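Long-range contacts in probable sugar kinase (Clostridium perfringens, PDB 3KZH), which probably acts as a sugar kinase of the pfkB (ribokinase) family and binds beta-D-glucopyranose: residues A[249-255]-A[287-293]; A[207-212]-A[231-235]; A[59-65]-A[83-89]. One frame throughout, in Å; residues are numbered along the deposited sequence.

Interaction 1. Residues A[249-255]-A[287-293]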
loop_
_atom_site.group_PDB
_atom_site.type_symbol
_atom_site.label_atom_id
_atom_site.label_comp_id
_atom_site.label_asym_id
_atom_site.label_seq_id
_atom_site.Cartn_x
_atom_site.Cartn_y
_atom_site.Cartn_z
ATOM N N VAL A 249 18.068 13.518 20.836
ATOM C CA VAL A 249 17.058 12.581 20.355
ATOM C C VAL A 249 15.727 13.230 19.987
ATOM O O VAL A 249 15.289 14.185 20.635
ATOM C CB VAL A 249 16.854 11.360 21.338
ATOM C CG1 VAL A 249 18.176 10.941 21.938
ATOM C CG2 VAL A 249 15.858 11.639 22.433
ATOM N N LYS A 250 15.142 12.744 18.895
ATOM C CA LYS A 250 13.843 13.204 18.408
ATOM C C LYS A 250 12.843 12.076 18.649
ATOM O O LYS A 250 11.807 12.286 19.278
ATOM C CB LYS A 250 13.900 13.570 16.921
ATOM C CG LYS A 250 14.614 14.880 16.626
ATOM C CD LYS A 250 14.450 15.292 15.172
ATOM C CE LYS A 250 15.189 16.597 14.874
ATOM N NZ LYS A 250 15.103 17.019 13.446
ATOM N N ASN A 251 13.196 10.880 18.173
ATOM C CA ASN A 251 12.390 9.670 18.315
ATOM C C ASN A 251 13.317 8.479 18.551
ATOM O O ASN A 251 14.254 8.252 17.785
ATOM C CB ASN A 251 11.519 9.446 17.069
ATOM C CG ASN A 251 10.706 8.156 17.136
ATOM O OD1 ASN A 251 10.042 7.881 18.133
ATOM N ND2 ASN A 251 10.786 7.345 16.080
ATOM N N VAL A 252 13.006 7.705 19.590
ATOM C CA VAL A 252 13.785 6.530 19.997
ATOM C C VAL A 252 13.418 5.232 19.262
ATOM O O VAL A 252 14.269 4.355 19.105
ATOM C CB VAL A 252 13.697 6.317 21.545
ATOM C CG1 VAL A 252 14.748 5.322 22.030
ATOM C CG2 VAL A 252 13.903 7.634 22.270
ATOM N N THR A 253 12.173 5.125 18.792
ATOM C CA THR A 253 11.673 3.939 18.072
ATOM C C THR A 253 12.537 3.597 16.840
ATOM O O THR A 253 12.715 4.424 15.942
ATOM C CB THR A 253 10.173 4.121 17.648
ATOM O OG1 THR A 253 9.401 4.568 18.773
ATOM C CG2 THR A 253 9.571 2.806 17.140
ATOM N N GLY A 254 13.133 2.405 16.871
ATOM C CA GLY A 254 13.986 1.949 15.785
ATOM C C GLY A 254 15.478 2.147 15.994
ATOM O O GLY A 254 16.261 1.763 15.127
ATOM N N ALA A 255 15.874 2.740 17.123
ATOM C CA ALA A 255 17.287 2.992 17.434
ATOM C C ALA A 255 18.059 1.725 17.791
ATOM O O ALA A 255 19.181 1.526 17.322
ATOM C CB ALA A 255 17.416 4.019 18.548
ATOM N N THR A 287 19.609 7.181 13.619
ATOM C CA THR A 287 18.195 6.809 13.659
ATOM C C THR A 287 17.448 7.553 14.772
ATOM O O THR A 287 16.279 7.909 14.611
ATOM C CB THR A 287 18.055 5.281 13.816
ATOM O OG1 THR A 287 18.774 4.640 12.761
ATOM C CG2 THR A 287 16.630 4.840 13.719
ATOM N N ILE A 288 18.160 7.834 15.864
ATOM C CA ILE A 288 17.607 8.544 17.017
ATOM C C ILE A 288 17.400 10.048 16.743
ATOM O O ILE A 288 16.524 10.668 17.341
ATOM C CB ILE A 288 18.482 8.260 18.297
ATOM C CG1 ILE A 288 17.595 7.816 19.456
ATOM C CG2 ILE A 288 19.381 9.438 18.674
ATOM C CD1 ILE A 288 18.361 7.176 20.606
ATOM N N SER A 289 18.179 10.592 15.804
ATOM C CA SER A 289 18.120 12.006 15.422
ATOM C C SER A 289 17.070 12.328 14.354
ATOM O O SER A 289 16.957 13.479 13.932
ATOM C CB SER A 289 19.492 12.480 14.932
ATOM O OG SER A 289 19.747 12.060 13.596
ATOM N N HIS A 290 16.358 11.303 13.886
ATOM C CA HIS A 290 15.321 11.454 12.864
ATOM C C HIS A 290 13.977 11.045 13.461
ATOM O O HIS A 290 13.927 10.211 14.365
ATOM C CB HIS A 290 15.646 10.577 11.643
ATOM C CG HIS A 290 15.001 11.039 10.371
ATOM N ND1 HIS A 290 13.711 10.703 10.023
ATOM C CD2 HIS A 290 15.466 11.828 9.373
ATOM C CE1 HIS A 290 13.409 11.268 8.867
ATOM N NE2 HIS A 290 14.457 11.954 8.451
ATOM N N GLU A 291 12.898 11.641 12.949
ATOM C CA GLU A 291 11.534 11.352 13.403
ATOM C C GLU A 291 11.056 9.971 12.969
ATOM O O GLU A 291 10.243 9.340 13.654
ATOM C CB GLU A 291 10.550 12.415 12.895
ATOM C CG GLU A 291 10.546 13.738 13.669
ATOM C CD GLU A 291 9.943 13.642 15.080
ATOM O OE1 GLU A 291 8.992 12.852 15.297
ATOM O OE2 GLU A 291 10.422 14.381 15.973
ATOM N N GLU A 292 11.555 9.516 11.823
ATOM C CA GLU A 292 11.204 8.206 11.294
ATOM C C GLU A 292 12.077 7.109 11.904
ATOM O O GLU A 292 13.176 7.371 12.399
ATOM C CB GLU A 292 11.302 8.187 9.761
ATOM C CG GLU A 292 10.339 9.138 9.030
ATOM C CD GLU A 292 8.862 8.843 9.288
ATOM O OE1 GLU A 292 8.428 7.688 9.083
ATOM O OE2 GLU A 292 8.133 9.773 9.687
ATOM N N THR A 293 11.562 5.881 11.847
ATOM C CA THR A 293 12.220 4.686 12.372
ATOM C C THR A 293 13.525 4.316 11.663
ATOM O O THR A 293 14.340 3.588 12.218
ATOM C CB THR A 293 11.258 3.475 12.353
ATOM O OG1 THR A 293 10.633 3.377 11.065
ATOM C CG2 THR A 293 10.183 3.628 13.421
HETATM O O HOH W 1 11.837 16.647 13.872
HETATM O O HOH W 2 13.758 7.782 14.766
#

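Interaction 2. Residues A[207-212]-A[231-235]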
loop_
_atom_site.group_PDB
_atom_site.type_symbol
_atom_site.label_atom_id
_atom_site.label_comp_id
_atom_site.label_asym_id
_atom_site.label_seq_id
_atom_site.Cartn_x
_atom_site.Cartn_y
_atom_site.Cartn_z
ATOM N N LEU A 207 26.808 -4.158 36.303
ATOM C CA LEU A 207 26.899 -4.327 34.848
ATOM C C LEU A 207 27.936 -5.393 34.539
ATOM O O LEU A 207 27.693 -6.245 33.697
ATOM C CB LEU A 207 27.286 -3.014 34.157
ATOM C CG LEU A 207 26.177 -2.029 33.793
ATOM C CD1 LEU A 207 26.740 -0.666 33.472
ATOM C CD2 LEU A 207 25.361 -2.588 32.628
ATOM N N ILE A 208 29.060 -5.363 35.267
ATOM C CA ILE A 208 30.132 -6.353 35.118
ATOM C C ILE A 208 29.649 -7.725 35.613
ATOM O O ILE A 208 29.907 -8.733 34.963
ATOM C CB ILE A 208 31.453 -5.915 35.849
ATOM C CG1 ILE A 208 32.012 -4.639 35.207
ATOM C CG2 ILE A 208 32.532 -7.013 35.762
ATOM C CD1 ILE A 208 33.136 -3.957 35.997
ATOM N N LYS A 209 28.862 -7.732 36.694
ATOM C CA LYS A 209 28.316 -8.963 37.295
ATOM C C LYS A 209 27.268 -9.625 36.389
ATOM O O LYS A 209 27.280 -10.846 36.207
ATOM C CB LYS A 209 27.718 -8.648 38.675
ATOM C CG LYS A 209 27.289 -9.850 39.509
ATOM C CD LYS A 209 26.446 -9.419 40.712
ATOM C CE LYS A 209 25.818 -10.636 41.404
ATOM N NZ LYS A 209 24.774 -10.263 42.402
ATOM N N ALA A 210 26.398 -8.802 35.801
ATOM C CA ALA A 210 25.332 -9.247 34.891
ATOM C C ALA A 210 25.911 -9.858 33.628
ATOM O O ALA A 210 25.583 -10.994 33.262
ATOM C CB ALA A 210 24.441 -8.087 34.536
ATOM N N SER A 211 26.833 -9.119 33.016
ATOM C CA SER A 211 27.495 -9.562 31.807
ATOM C C SER A 211 28.372 -10.796 32.031
ATOM O O SER A 211 28.370 -11.690 31.184
ATOM C CB SER A 211 28.251 -8.416 31.144
ATOM O OG SER A 211 29.249 -7.867 31.972
ATOM N N ASN A 212 29.034 -10.885 33.198
ATOM C CA ASN A 212 29.868 -12.046 33.557
ATOM C C ASN A 212 29.025 -13.304 33.754
ATOM O O ASN A 212 29.459 -14.407 33.426
ATOM C CB ASN A 212 30.690 -11.786 34.825
ATOM C CG ASN A 212 32.015 -11.084 34.546
ATOM O OD1 ASN A 212 32.572 -11.161 33.440
ATOM N ND2 ASN A 212 32.539 -10.408 35.567
ATOM N N ILE A 231 26.674 2.444 25.709
ATOM C CA ILE A 231 26.647 0.998 25.613
ATOM C C ILE A 231 27.725 0.383 26.467
ATOM O O ILE A 231 28.881 0.796 26.414
ATOM C CB ILE A 231 26.889 0.534 24.135
ATOM C CG1 ILE A 231 25.862 1.161 23.180
ATOM C CG2 ILE A 231 26.956 -0.997 24.016
ATOM C CD1 ILE A 231 24.435 0.733 23.337
ATOM N N PHE A 232 27.329 -0.638 27.216
ATOM C CA PHE A 232 28.236 -1.413 28.039
ATOM C C PHE A 232 28.466 -2.711 27.252
ATOM O O PHE A 232 27.509 -3.332 26.799
ATOM C CB PHE A 232 27.602 -1.715 29.407
ATOM C CG PHE A 232 28.454 -2.584 30.284
ATOM C CD1 PHE A 232 29.490 -2.021 31.053
ATOM C CD2 PHE A 232 28.283 -3.991 30.284
ATOM C CE1 PHE A 232 30.353 -2.842 31.807
ATOM C CE2 PHE A 232 29.137 -4.824 31.027
ATOM C CZ PHE A 232 30.176 -4.255 31.791
ATOM N N TYR A 233 29.717 -3.146 27.153
ATOM C CA TYR A 233 30.045 -4.380 26.437
ATOM C C TYR A 233 30.932 -5.326 27.238
ATOM O O TYR A 233 31.707 -4.879 28.091
ATOM C CB TYR A 233 30.719 -4.071 25.089
ATOM C CG TYR A 233 32.056 -3.338 25.159
ATOM C CD1 TYR A 233 33.279 -4.047 25.262
ATOM C CD2 TYR A 233 32.113 -1.943 25.094
ATOM C CE1 TYR A 233 34.522 -3.375 25.307
ATOM C CE2 TYR A 233 33.359 -1.258 25.128
ATOM C CZ TYR A 233 34.553 -1.987 25.246
ATOM O OH TYR A 233 35.762 -1.331 25.385
ATOM N N ASN A 234 30.903 -6.608 26.859
ATOM C CA ASN A 234 31.733 -7.645 27.487
ATOM C C ASN A 234 31.774 -8.888 26.600
ATOM O O ASN A 234 30.731 -9.429 26.249
ATOM C CB ASN A 234 31.199 -8.012 28.882
ATOM C CG ASN A 234 32.235 -8.740 29.770
ATOM O OD1 ASN A 234 33.355 -9.034 29.361
ATOM N ND2 ASN A 234 31.830 -9.042 30.991
ATOM N N ASP A 235 32.979 -9.321 26.231
ATOM C CA ASP A 235 33.147 -10.530 25.420
ATOM C C ASP A 235 34.011 -11.601 26.107
ATOM O O ASP A 235 34.371 -12.618 25.498
ATOM C CB ASP A 235 33.678 -10.201 24.007
ATOM C CG ASP A 235 35.060 -9.549 24.005
ATOM O OD1 ASP A 235 35.922 -9.931 24.811
ATOM O OD2 ASP A 235 35.303 -8.659 23.165
#

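Interaction 3. Residues A[59-65]-A[83-89]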
loop_
_atom_site.group_PDB
_atom_site.type_symbol
_atom_site.label_atom_id
_atom_site.label_comp_id
_atom_site.label_asym_id
_atom_site.label_seq_id
_atom_site.Cartn_x
_atom_site.Cartn_y
_atom_site.Cartn_z
ATOM N N THR A 59 22.508 -9.505 3.299
ATOM C CA THR A 59 21.439 -9.873 4.201
ATOM C C THR A 59 20.390 -10.789 3.618
ATOM O O THR A 59 19.884 -10.566 2.529
ATOM C CB THR A 59 20.729 -8.570 4.717
ATOM O OG1 THR A 59 21.722 -7.617 5.131
ATOM C CG2 THR A 59 19.770 -8.857 5.892
ATOM N N ASN A 60 20.063 -11.819 4.385
ATOM C CA ASN A 60 19.011 -12.749 4.019
ATOM C C ASN A 60 17.928 -12.505 5.069
ATOM O O ASN A 60 18.138 -12.690 6.267
ATOM C CB ASN A 60 19.498 -14.207 4.032
ATOM C CG ASN A 60 18.465 -15.180 3.475
ATOM O OD1 ASN A 60 17.294 -15.139 3.857
ATOM N ND2 ASN A 60 18.896 -16.070 2.587
ATOM N N PHE A 61 16.794 -12.006 4.604
ATOM C CA PHE A 61 15.659 -11.739 5.476
ATOM C C PHE A 61 14.530 -12.731 5.216
ATOM O O PHE A 61 13.812 -12.621 4.227
ATOM C CB PHE A 61 15.161 -10.283 5.339
ATOM C CG PHE A 61 14.000 -9.937 6.261
ATOM C CD1 PHE A 61 13.937 -10.445 7.580
ATOM C CD2 PHE A 61 12.952 -9.127 5.806
ATOM C CE1 PHE A 61 12.852 -10.161 8.427
ATOM C CE2 PHE A 61 11.860 -8.835 6.640
ATOM C CZ PHE A 61 11.804 -9.349 7.953
HETATM N N MSE A 62 14.342 -13.638 6.169
HETATM C CA MSE A 62 13.302 -14.655 6.089
HETATM C C MSE A 62 12.122 -14.188 6.934
HETATM O O MSE A 62 12.210 -14.105 8.155
HETATM C CB MSE A 62 13.842 -15.999 6.579
HETATM C CG MSE A 62 12.975 -17.219 6.249
HETATM SE SE MSE A 62 13.749 -18.832 6.966
HETATM C CE MSE A 62 15.256 -18.887 5.803
ATOM N N SER A 63 11.016 -13.893 6.264
ATOM C CA SER A 63 9.839 -13.398 6.943
ATOM C C SER A 63 8.595 -14.177 6.579
ATOM O O SER A 63 8.674 -15.300 6.067
ATOM C CB SER A 63 9.662 -11.913 6.613
ATOM O OG SER A 63 8.811 -11.258 7.545
ATOM N N ILE A 64 7.448 -13.587 6.916
ATOM C CA ILE A 64 6.129 -14.142 6.644
ATOM C C ILE A 64 5.321 -13.084 5.877
ATOM O O ILE A 64 4.941 -12.055 6.431
ATOM C CB ILE A 64 5.394 -14.509 7.960
ATOM C CG1 ILE A 64 6.125 -15.648 8.690
ATOM C CG2 ILE A 64 3.954 -14.862 7.670
ATOM C CD1 ILE A 64 5.648 -15.905 10.108
ATOM N N LEU A 65 5.098 -13.334 4.592
ATOM C CA LEU A 65 4.318 -12.430 3.760
ATOM C C LEU A 65 2.942 -13.026 3.475
ATOM O O LEU A 65 2.654 -14.163 3.878
ATOM C CB LEU A 65 5.051 -12.108 2.461
ATOM C CG LEU A 65 6.339 -11.300 2.557
ATOM C CD1 LEU A 65 6.972 -11.269 1.204
ATOM C CD2 LEU A 65 6.084 -9.898 3.074
ATOM N N TYR A 83 17.808 -6.198 0.819
ATOM C CA TYR A 83 17.674 -7.272 1.805
ATOM C C TYR A 83 16.849 -8.367 1.125
ATOM O O TYR A 83 15.690 -8.167 0.759
ATOM C CB TYR A 83 17.128 -6.792 3.175
ATOM C CG TYR A 83 15.820 -6.017 3.212
ATOM C CD1 TYR A 83 14.633 -6.638 3.634
ATOM C CD2 TYR A 83 15.767 -4.647 2.880
ATOM C CE1 TYR A 83 13.411 -5.924 3.726
ATOM C CE2 TYR A 83 14.540 -3.911 2.971
ATOM C CZ TYR A 83 13.368 -4.571 3.390
ATOM O OH TYR A 83 12.155 -3.911 3.403
ATOM N N HIS A 84 17.531 -9.476 0.840
ATOM C CA HIS A 84 16.979 -10.633 0.128
ATOM C C HIS A 84 15.956 -11.451 0.901
ATOM O O HIS A 84 16.268 -12.128 1.876
ATOM C CB HIS A 84 18.133 -11.486 -0.385
ATOM C CG HIS A 84 19.194 -10.682 -1.076
ATOM N ND1 HIS A 84 18.978 -10.050 -2.286
ATOM C CD2 HIS A 84 20.446 -10.339 -0.692
ATOM C CE1 HIS A 84 20.051 -9.350 -2.610
ATOM N NE2 HIS A 84 20.956 -9.508 -1.663
HETATM N N MSE A 85 14.727 -11.398 0.408
HETATM C CA MSE A 85 13.595 -12.072 1.029
HETATM C C MSE A 85 13.120 -13.329 0.309
HETATM O O MSE A 85 12.036 -13.835 0.609
HETATM C CB MSE A 85 12.430 -11.081 1.168
HETATM C CG MSE A 85 12.682 -9.913 2.087
HETATM SE SE MSE A 85 11.086 -8.846 2.203
HETATM C CE MSE A 85 10.099 -9.982 3.396
ATOM N N ASP A 86 13.953 -13.845 -0.594
ATOM C CA ASP A 86 13.675 -15.030 -1.422
ATOM C C ASP A 86 13.176 -16.266 -0.680
ATOM O O ASP A 86 12.231 -16.922 -1.119
ATOM C CB ASP A 86 14.934 -15.412 -2.215
ATOM C CG ASP A 86 15.436 -14.288 -3.114
ATOM O OD1 ASP A 86 15.770 -13.186 -2.609
ATOM O OD2 ASP A 86 15.507 -14.517 -4.337
ATOM N N ASP A 87 13.758 -16.517 0.486
ATOM C CA ASP A 87 13.415 -17.676 1.298
ATOM C C ASP A 87 12.276 -17.499 2.298
ATOM O O ASP A 87 12.076 -18.358 3.161
ATOM C CB ASP A 87 14.676 -18.202 2.001
ATOM C CG ASP A 87 15.787 -18.533 1.026
ATOM O OD1 ASP A 87 15.596 -19.446 0.203
ATOM O OD2 ASP A 87 16.843 -17.865 1.065
ATOM N N SER A 88 11.496 -16.428 2.145
ATOM C CA SER A 88 10.375 -16.131 3.047
ATOM C C SER A 88 9.143 -17.006 2.823
ATOM O O SER A 88 9.000 -17.662 1.779
ATOM C CB SER A 88 9.941 -14.663 2.925
ATOM O OG SER A 88 10.987 -13.770 3.238
HETATM N N MSE A 89 8.254 -17.003 3.816
HETATM C CA MSE A 89 6.999 -17.748 3.733
HETATM C C MSE A 89 5.904 -16.885 3.132
HETATM O O MSE A 89 5.645 -15.785 3.615
HETATM C CB MSE A 89 6.550 -18.274 5.110
HETATM C CG MSE A 89 5.187 -19.024 5.093
HETATM SE SE MSE A 89 4.669 -19.698 6.801
HETATM C CE MSE A 89 3.681 -18.205 7.420
HETATM O O HOH W 3 14.852 -15.026 2.546
#

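Interaction 1. Residues A[249-255]-A[287-293]
Lys250 and Asn251 both reach for the carbonyl of Ile288, the last residue of helix 273-288: Lys250 N donates to Ile288 O over 2.9 Å in an almost straight bond, while Asn251 N adds a weak one. This closes the loop before helix 255-268 onto the turn that follows helix 273-288. Going out along Lys250, CB lies 3.7 Å from Glu291 OE2, and CG and CE pass Ser289 O with CD between them, 3.3 Å from that oxygen. The chain is extended beyond CG, and NZ ends 5.9 Å from Glu291 OE2, the two linked by weak bonds through a water. Beneath the loop, Ile288 fills the apolar side, its CG2 against Val249 CG1 and its CD1 3.9 Å from Ala255 CB. Gly254 occupies the third position of a type II turn whose phi of 97° suits glycine, and it caps helix 255-268. Here begins the GAGD signature of pfkB kinases, which in relatives helps form the anion hole; Gly256, two residues on, lines the glucose pocket. A second solvent atom sits among carbonyls: Thr287 O, His290 O and Glu292 O each lie 2.5 Å from it, with Asn251 O a little farther off. So many acceptors at such short range exceed what two protons can serve. The arrangement resembles the monovalent-cation site of ribokinase relatives, so this modelled water may really be a cation, though the assignment remains doubtful.

Interaction 2. Residues A[207-212]-A[231-235]
A chi1 of 177° swings the Phe232 ring off strand 231-234 and beneath Leu207, and a chi1 of -162° sends the Asn234 amide out on the same side to meet Ser211. Both residues therefore face helix 204-217, which packs on one side of the central sheet in the alpha/beta/alpha core of the ribokinase fold. The helix and strand axes approach to 8.9 Å. Tyr233, between Phe232 and Asn234 in sequence, points to the other side of the sheet, where helix 273-288 lies.

Leu207 works as a lid for the aromatic ring. Its CB stands 3.7 Å from the Phe232 centroid, practically on the ring normal, which makes a CH-pi contact, and its CD1 and CD2 continue over the CG side of the same ring. Ile208 meets the far end, CG1 lying 3.9 Å from Phe232 CZ, the two side chains running roughly at right angles. Ser211 comes in at the rim instead, OG 3.2 Å from Phe232 CE2 and near the ring plane.

That hydroxyl is also the centre of the polar half. Asn234 ND2 donates to Ser211 OG over 3.0 Å at 167°, and the oxygen lies close to the amide plane. Ser211 OG is folded back toward its own helix, 2.8 Å from Leu207 O and close to Ile208 O as well. At the other end of the amide, Asn234 OD1 accepts from Gly236 N, so the group is held at both ends and its flip is fixed. Asn234 ND2 also makes a weak second bond, to Asn212 OD1 at 3.3 Å.

Interaction 3. Residues A[59-65]-A[83-89]
Asn60 runs beside His84, pairing strand 59-62 with the short, weakly bonded strand 83-84 in a parallel beta-alpha-beta crossover, helix 69-81 making the connection at one edge of the main sheet.

Backbone bonds come in two sets. His84 N donates to Thr59 O, and Phe61 N to His84 O at 2.8 Å. After the type I turn from Met85 to Ser88, the register has moved by one residue, and the second set belongs to a separate two-stranded parallel sheet, 64-65 with 89-90: Met89 N bonds Ser63 O (2.9 Å) while Leu65 N bonds Met89 O (2.7 Å).

Polar side chains bridge the break. Ser88 OG accepts from Ser63 N over 3.0 Å and donates to Met85 O, which Ser88 N reaches from the same face. Asn60, with CG anti to N (chi1 -172°), brings ND2 3.1 Å from Asp87 OD2; amide and carboxylate are nearly coplanar and the bond nearly straight.

Apolar packing comes in two patches. Phe61 lies alongside Tyr83 and selenomethionine Met85, the latter a Met-aromatic contact, with helix 44-54 against Phe61 and Tyr83. The methyl of Met85 also reaches Leu65. Beyond the turn, selenomethionine Met89 bends at its last torsion, setting CE 3.4 Å from Ile64 CG2.

In the fold
Along the chain interaction 3 closes first, then interaction 2, then interaction 1. Interactions 2 and 3 reach the same ten-stranded sheet from opposite sides of the chain's centre, their own centres about 33 Å apart: 83-84 is an edge strand, whereas 231-234 belongs to the antiparallel part beyond strand 221-225. Interaction 1, its centre about 25 Å from those of the others, ties the start of helix 255-268 to the end of helix 273-288. It is nearer the sugar than interaction 2, the side chain of Val252 being about 6 Å from the glucose, against about 11 Å for that of Phe232. Interactions 2 and 3 lie at the sheet, while interaction 1 borders the probable active site.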